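Hypothetical protein (Streptococcus pneumoniae, PDB 2HIY) is of unknown function and belongs to the DUF1697 family of conserved bacterial proteins. Local coordinates at residues W96-T109 with H165-I177. Numbering follows the deposited sequence. Where two conformers were deposited one is given.
Sequences WSRDLARKDFLFYT and HITIRNAKTFDKI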
loop_
_atom_site.group_PDB
_atom_site.type_symbol
_atom_site.label_atom_id
_atom_site.label_comp_id
_atom_site.label_asym_id
_atom_site.label_seq_id
_atom_site.Cartn_x
_atom_site.Cartn_y
_atom_site.Cartn_z
ATOM N N TRP D 96 5.155 -30.799 11.279
ATOM C CA TRP D 96 5.842 -29.917 10.349
ATOM C C TRP D 96 5.624 -30.324 8.906
ATOM O O TRP D 96 5.724 -29.484 8.003
ATOM C CB TRP D 96 7.332 -29.895 10.690
ATOM C CG TRP D 96 8.220 -28.981 9.878
ATOM C CD1 TRP D 96 9.179 -29.359 9.010
ATOM C CD2 TRP D 96 8.266 -27.550 9.962
ATOM N NE1 TRP D 96 9.832 -28.251 8.507
ATOM C CE2 TRP D 96 9.272 -27.128 9.054
ATOM C CE3 TRP D 96 7.544 -26.589 10.683
ATOM C CZ2 TRP D 96 9.618 -25.785 8.903
ATOM C CZ3 TRP D 96 7.865 -25.257 10.502
ATOM C CH2 TRP D 96 8.893 -24.862 9.607
ATOM N N SER D 97 5.334 -31.589 8.649
ATOM C CA SER D 97 5.089 -32.000 7.272
ATOM C C SER D 97 3.619 -31.902 6.848
ATOM O O SER D 97 3.313 -32.074 5.669
ATOM C CB SER D 97 5.623 -33.414 7.021
ATOM O OG SER D 97 4.975 -34.338 7.862
ATOM N N ARG D 98 2.718 -31.617 7.793
ATOM C CA ARG D 98 1.281 -31.591 7.517
ATOM C C ARG D 98 0.817 -30.257 6.918
ATOM O O ARG D 98 1.544 -29.257 6.971
ATOM C CB ARG D 98 0.490 -31.859 8.795
ATOM C CG ARG D 98 0.761 -33.213 9.374
ATOM C CD ARG D 98 -0.153 -33.432 10.574
ATOM N NE ARG D 98 0.233 -34.713 11.153
ATOM C CZ ARG D 98 0.623 -34.891 12.419
ATOM N NH1 ARG D 98 0.548 -33.892 13.290
ATOM N NH2 ARG D 98 1.039 -36.093 12.790
ATOM N N ASP D 99 -0.412 -30.246 6.406
ATOM C CA ASP D 99 -0.933 -29.101 5.650
ATOM C C ASP D 99 -1.533 -28.018 6.538
ATOM O O ASP D 99 -2.705 -27.660 6.405
ATOM C CB ASP D 99 -1.989 -29.625 4.671
ATOM C CG ASP D 99 -2.462 -28.570 3.685
ATOM O OD1 ASP D 99 -1.687 -27.636 3.363
ATOM O OD2 ASP D 99 -3.622 -28.699 3.232
ATOM N N LEU D 100 -0.718 -27.469 7.433
ATOM C CA LEU D 100 -1.138 -26.344 8.261
ATOM C C LEU D 100 -1.194 -25.132 7.367
ATOM O O LEU D 100 -0.451 -25.043 6.373
ATOM C CB LEU D 100 -0.098 -26.099 9.351
ATOM C CG LEU D 100 -0.244 -26.992 10.586
ATOM C CD1 LEU D 100 0.107 -28.454 10.307
ATOM C CD2 LEU D 100 0.677 -26.450 11.670
ATOM N N ALA D 101 -2.015 -24.166 7.751
ATOM C CA ALA D 101 -2.173 -22.979 6.910
ATOM C C ALA D 101 -0.871 -22.237 6.742
ATOM O O ALA D 101 -0.557 -21.767 5.645
ATOM C CB ALA D 101 -3.219 -22.045 7.453
ATOM N N ARG D 102 -0.095 -22.115 7.817
ATOM C CA ARG D 102 1.192 -21.397 7.753
ATOM C C ARG D 102 2.218 -22.126 8.609
ATOM O O ARG D 102 1.912 -22.520 9.749
ATOM C CB ARG D 102 1.037 -19.958 8.239
ATOM C CG ARG D 102 0.044 -19.201 7.373
ATOM C CD ARG D 102 0.210 -17.764 7.509
ATOM N NE ARG D 102 -0.944 -17.051 6.978
ATOM C CZ ARG D 102 -1.005 -15.728 6.959
ATOM N NH1 ARG D 102 0.039 -15.023 7.392
ATOM N NH2 ARG D 102 -2.075 -15.119 6.490
ATOM N N LYS D 103 3.429 -22.269 8.109
ATOM C CA LYS D 103 4.531 -22.869 8.854
ATOM C C LYS D 103 5.758 -22.016 8.676
ATOM O O LYS D 103 6.136 -21.756 7.541
ATOM C CB LYS D 103 4.798 -24.282 8.395
ATOM C CG LYS D 103 3.638 -25.253 8.687
ATOM C CD LYS D 103 3.920 -26.672 8.220
ATOM C CE LYS D 103 3.933 -26.755 6.688
ATOM N NZ LYS D 103 3.974 -28.164 6.185
ATOM N N ASP D 104 6.347 -21.582 9.763
ATOM C CA ASP D 104 7.541 -20.751 9.736
ATOM C C ASP D 104 8.628 -21.325 10.610
ATOM O O ASP D 104 8.336 -21.973 11.622
ATOM C CB ASP D 104 7.178 -19.350 10.192
ATOM C CG ASP D 104 6.139 -18.730 9.270
ATOM O OD1 ASP D 104 6.469 -18.478 8.088
ATOM O OD2 ASP D 104 4.967 -18.552 9.682
ATOM N N PHE D 105 9.882 -21.065 10.225
ATOM C CA PHE D 105 10.999 -21.412 11.083
ATOM C C PHE D 105 11.657 -20.097 11.482
ATOM O O PHE D 105 11.992 -19.295 10.609
ATOM C CB PHE D 105 12.006 -22.304 10.371
ATOM C CG PHE D 105 12.973 -22.972 11.316
ATOM C CD1 PHE D 105 12.569 -24.060 12.058
ATOM C CD2 PHE D 105 14.259 -22.486 11.496
ATOM C CE1 PHE D 105 13.437 -24.689 12.923
ATOM C CE2 PHE D 105 15.131 -23.106 12.338
ATOM C CZ PHE D 105 14.717 -24.214 13.073
ATOM N N LEU D 106 11.853 -19.911 12.773
ATOM C CA LEU D 106 12.510 -18.713 13.301
ATOM C C LEU D 106 13.961 -19.086 13.601
ATOM O O LEU D 106 14.240 -19.689 14.638
ATOM C CB LEU D 106 11.810 -18.243 14.588
ATOM C CG LEU D 106 10.399 -17.646 14.436
ATOM C CD1 LEU D 106 9.394 -18.704 13.964
ATOM C CD2 LEU D 106 9.927 -17.118 15.782
ATOM N N PHE D 107 14.869 -18.765 12.675
ATOM C CA PHE D 107 16.270 -19.149 12.853
ATOM C C PHE D 107 16.942 -18.257 13.884
ATOM O O PHE D 107 16.860 -17.017 13.819
ATOM C CB PHE D 107 17.054 -18.974 11.563
ATOM C CG PHE D 107 16.820 -20.046 10.528
ATOM C CD1 PHE D 107 17.582 -21.219 10.526
ATOM C CD2 PHE D 107 15.890 -19.863 9.471
ATOM C CE1 PHE D 107 17.396 -22.214 9.522
ATOM C CE2 PHE D 107 15.718 -20.839 8.475
ATOM C CZ PHE D 107 16.468 -22.006 8.518
ATOM N N TYR D 108 17.623 -18.878 14.844
ATOM C CA TYR D 108 18.437 -18.125 15.771
ATOM C C TYR D 108 19.579 -17.437 15.034
ATOM O O TYR D 108 20.002 -17.871 13.983
ATOM C CB TYR D 108 18.981 -19.057 16.846
ATOM C CG TYR D 108 17.913 -19.751 17.687
ATOM C CD1 TYR D 108 16.741 -19.090 18.080
ATOM C CD2 TYR D 108 18.124 -21.066 18.141
ATOM C CE1 TYR D 108 15.770 -19.755 18.890
ATOM C CE2 TYR D 108 17.177 -21.713 18.939
ATOM C CZ TYR D 108 16.037 -21.049 19.317
ATOM O OH TYR D 108 15.128 -21.717 20.140
ATOM N N THR D 109 20.090 -16.352 15.599
ATOM C CA THR D 109 21.222 -15.624 15.026
ATOM C C THR D 109 22.449 -15.739 15.930
ATOM O O THR D 109 22.365 -16.103 17.093
ATOM C CB THR D 109 20.878 -14.150 14.867
ATOM O OG1 THR D 109 20.476 -13.621 16.141
ATOM C CG2 THR D 109 19.763 -13.934 13.827
ATOM N N HIS D 165 16.457 -10.106 15.941
ATOM C CA HIS D 165 17.591 -11.016 16.161
ATOM C C HIS D 165 17.213 -12.448 15.870
ATOM O O HIS D 165 17.861 -13.380 16.375
ATOM C CB HIS D 165 18.136 -10.823 17.566
ATOM C CG HIS D 165 18.631 -9.441 17.769
ATOM N ND1 HIS D 165 17.857 -8.435 18.304
ATOM C CD2 HIS D 165 19.794 -8.877 17.391
ATOM C CE1 HIS D 165 18.549 -7.309 18.284
ATOM N NE2 HIS D 165 19.731 -7.551 17.750
ATOM N N ILE D 166 16.154 -12.629 15.094
ATOM C CA ILE D 166 15.848 -13.932 14.514
ATOM C C ILE D 166 15.650 -13.739 13.031
ATOM O O ILE D 166 15.346 -12.619 12.599
ATOM C CB ILE D 166 14.594 -14.590 15.117
ATOM C CG1 ILE D 166 13.413 -13.633 15.046
ATOM C CG2 ILE D 166 14.884 -15.097 16.524
ATOM C CD1 ILE D 166 12.074 -14.232 15.357
ATOM N N THR D 167 15.798 -14.808 12.272
ATOM C CA THR D 167 15.615 -14.718 10.842
ATOM C C THR D 167 14.472 -15.656 10.478
ATOM O O THR D 167 14.614 -16.872 10.564
ATOM C CB THR D 167 16.903 -15.140 10.110
ATOM O OG1 THR D 167 18.035 -14.494 10.741
ATOM C CG2 THR D 167 16.806 -14.768 8.667
ATOM N N ILE D 168 13.358 -15.082 10.053
ATOM C CA ILE D 168 12.155 -15.887 9.857
ATOM C C ILE D 168 12.091 -16.326 8.408
ATOM O O ILE D 168 12.228 -15.509 7.483
ATOM C CB ILE D 168 10.915 -15.088 10.208
ATOM C CG1 ILE D 168 10.996 -14.650 11.669
ATOM C CG2 ILE D 168 9.646 -15.940 9.913
ATOM C CD1 ILE D 168 9.796 -13.798 12.148
ATOM N N ARG D 169 11.877 -17.619 8.187
ATOM C CA ARG D 169 11.673 -18.158 6.845
ATOM C C ARG D 169 10.485 -19.086 6.849
ATOM O O ARG D 169 10.259 -19.810 7.816
ATOM C CB ARG D 169 12.909 -18.959 6.394
ATOM C CG ARG D 169 14.210 -18.110 6.306
ATOM C CD ARG D 169 14.093 -17.131 5.134
ATOM N NE ARG D 169 15.304 -16.332 4.879
ATOM C CZ ARG D 169 15.523 -15.103 5.327
ATOM N NH1 ARG D 169 14.655 -14.500 6.115
ATOM N NH2 ARG D 169 16.657 -14.487 4.991
ATOM N N ASN D 170 9.700 -19.078 5.800
ATOM C CA ASN D 170 8.618 -20.044 5.726
ATOM C C ASN D 170 9.150 -21.459 5.515
ATOM O O ASN D 170 10.338 -21.677 5.212
ATOM C CB ASN D 170 7.532 -19.631 4.732
ATOM C CG ASN D 170 8.024 -19.547 3.312
ATOM O OD1 ASN D 170 8.825 -20.363 2.864
ATOM N ND2 ASN D 170 7.464 -18.596 2.560
ATOM N N ALA D 171 8.274 -22.450 5.700
ATOM C CA ALA D 171 8.701 -23.817 5.570
ATOM C C ALA D 171 9.237 -24.163 4.199
ATOM O O ALA D 171 10.126 -24.994 4.078
ATOM C CB ALA D 171 7.560 -24.762 5.932
ATOM N N LYS D 172 8.670 -23.563 3.159
ATOM C CA LYS D 172 9.156 -23.837 1.811
ATOM C C LYS D 172 10.593 -23.332 1.639
ATOM O O LYS D 172 11.436 -24.029 1.042
ATOM C CB LYS D 172 8.202 -23.239 0.774
ATOM C CG LYS D 172 6.927 -24.056 0.631
ATOM C CD LYS D 172 6.090 -23.643 -0.571
ATOM C CE LYS D 172 5.052 -24.715 -0.918
ATOM N NZ LYS D 172 4.100 -24.975 0.189
ATOM N N THR D 173 10.891 -22.157 2.191
ATOM C CA THR D 173 12.252 -21.626 2.123
ATOM C C THR D 173 13.220 -22.382 3.040
ATOM O O THR D 173 14.385 -22.592 2.693
ATOM C CB THR D 173 12.247 -20.121 2.400
ATOM O OG1 THR D 173 11.316 -19.495 1.501
ATOM C CG2 THR D 173 13.632 -19.509 2.230
ATOM N N PHE D 174 12.725 -22.824 4.205
ATOM C CA PHE D 174 13.505 -23.712 5.071
ATOM C C PHE D 174 13.961 -24.928 4.239
ATOM O O PHE D 174 15.141 -25.280 4.250
ATOM C CB PHE D 174 12.612 -24.119 6.253
ATOM C CG PHE D 174 13.210 -25.117 7.196
ATOM C CD1 PHE D 174 13.851 -24.701 8.359
ATOM C CD2 PHE D 174 13.052 -26.482 6.959
ATOM C CE1 PHE D 174 14.338 -25.635 9.260
ATOM C CE2 PHE D 174 13.546 -27.403 7.856
ATOM C CZ PHE D 174 14.187 -26.983 8.997
ATOM N N ASP D 175 13.038 -25.565 3.520
ATOM C CA ASP D 175 13.413 -26.697 2.665
ATOM C C ASP D 175 14.474 -26.292 1.651
ATOM O O ASP D 175 15.495 -26.981 1.493
ATOM C CB ASP D 175 12.189 -27.283 1.955
ATOM C CG ASP D 175 11.285 -28.044 2.894
ATOM O OD1 ASP D 175 11.755 -28.450 3.972
ATOM O OD2 ASP D 175 10.108 -28.241 2.540
ATOM N N LYS D 176 14.233 -25.175 0.974
ATOM C CA LYS D 176 15.173 -24.707 -0.072
ATOM C C LYS D 176 16.571 -24.470 0.511
ATOM O O LYS D 176 17.573 -24.795 -0.139
ATOM C CB LYS D 176 14.644 -23.447 -0.751
ATOM C CG LYS D 176 15.588 -22.908 -1.846
ATOM C CD LYS D 176 15.729 -23.912 -2.975
ATOM C CE LYS D 176 16.641 -23.376 -4.077
ATOM N NZ LYS D 176 16.895 -24.389 -5.136
ATOM N N ILE D 177 16.660 -23.888 1.705
ATOM C CA ILE D 177 17.935 -23.737 2.406
ATOM C C ILE D 177 18.642 -25.086 2.536
ATOM O O ILE D 177 19.818 -25.195 2.236
ATOM C CB ILE D 177 17.755 -23.010 3.776
ATOM C CG1 ILE D 177 17.440 -21.535 3.531
ATOM C CG2 ILE D 177 18.999 -23.165 4.690
ATOM C CD1 ILE D 177 16.712 -20.830 4.688
HETATM O O HOH W 1 11.248 -29.583 6.204
#
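F174, on the first turn of helix 171-182, reaches down to the sheet and is met by three aromatic side chains of segment 96-109, W96, F105 and F107; the four rings form an aromatic cluster that joins sheet and helix. Its CE1 sits over the centre of the F105 ring, 3.5 Å above that plane, yet the two planes are tilted by 51°, too steep for a stack. W96 comes from another side, its edge turned to the F174 face in an offset edge-to-face pair, with W96 CZ2 also 3.8 Å from A171 CB. A water joins W96 NE1 to D175 OD1, satisfying the indole N-H at the edge of the W96 ring. With CG anti to its carbonyl carbon (chi1 -76°), the F107 ring lies with F105 CD2 over the centre of one face; its CZ touches F174 CD1 at 3.8 Å, while CE2 meets R169 CG near the ring plane and I177 CD1.

Beneath these rings, strands 102-108 and 166-170 run antiparallel. F105 and R169 exchange two backbone hydrogen bonds, as do F107 and T167, and A171 N donates to K103 O where strand gives way to helix. N170 is the N-cap: its OD1 takes both T173 N (2.8 Å) and T173 OG1. On the opposite face L106 lies alongside I166 and I168, with L106 CD2 3.6 Å from I166 CD1. T109 OG1 donates to H165 O at 2.6 Å.

Within this chain, strand 166-170 is an outermost strand of an antiparallel sheet, and 137-142 flanks 102-108 on the other side. Y153 of helix 152-156 packs on L106 and I168, whereas F107 and I177 touch L10 of strand 5-10, in the other sheet.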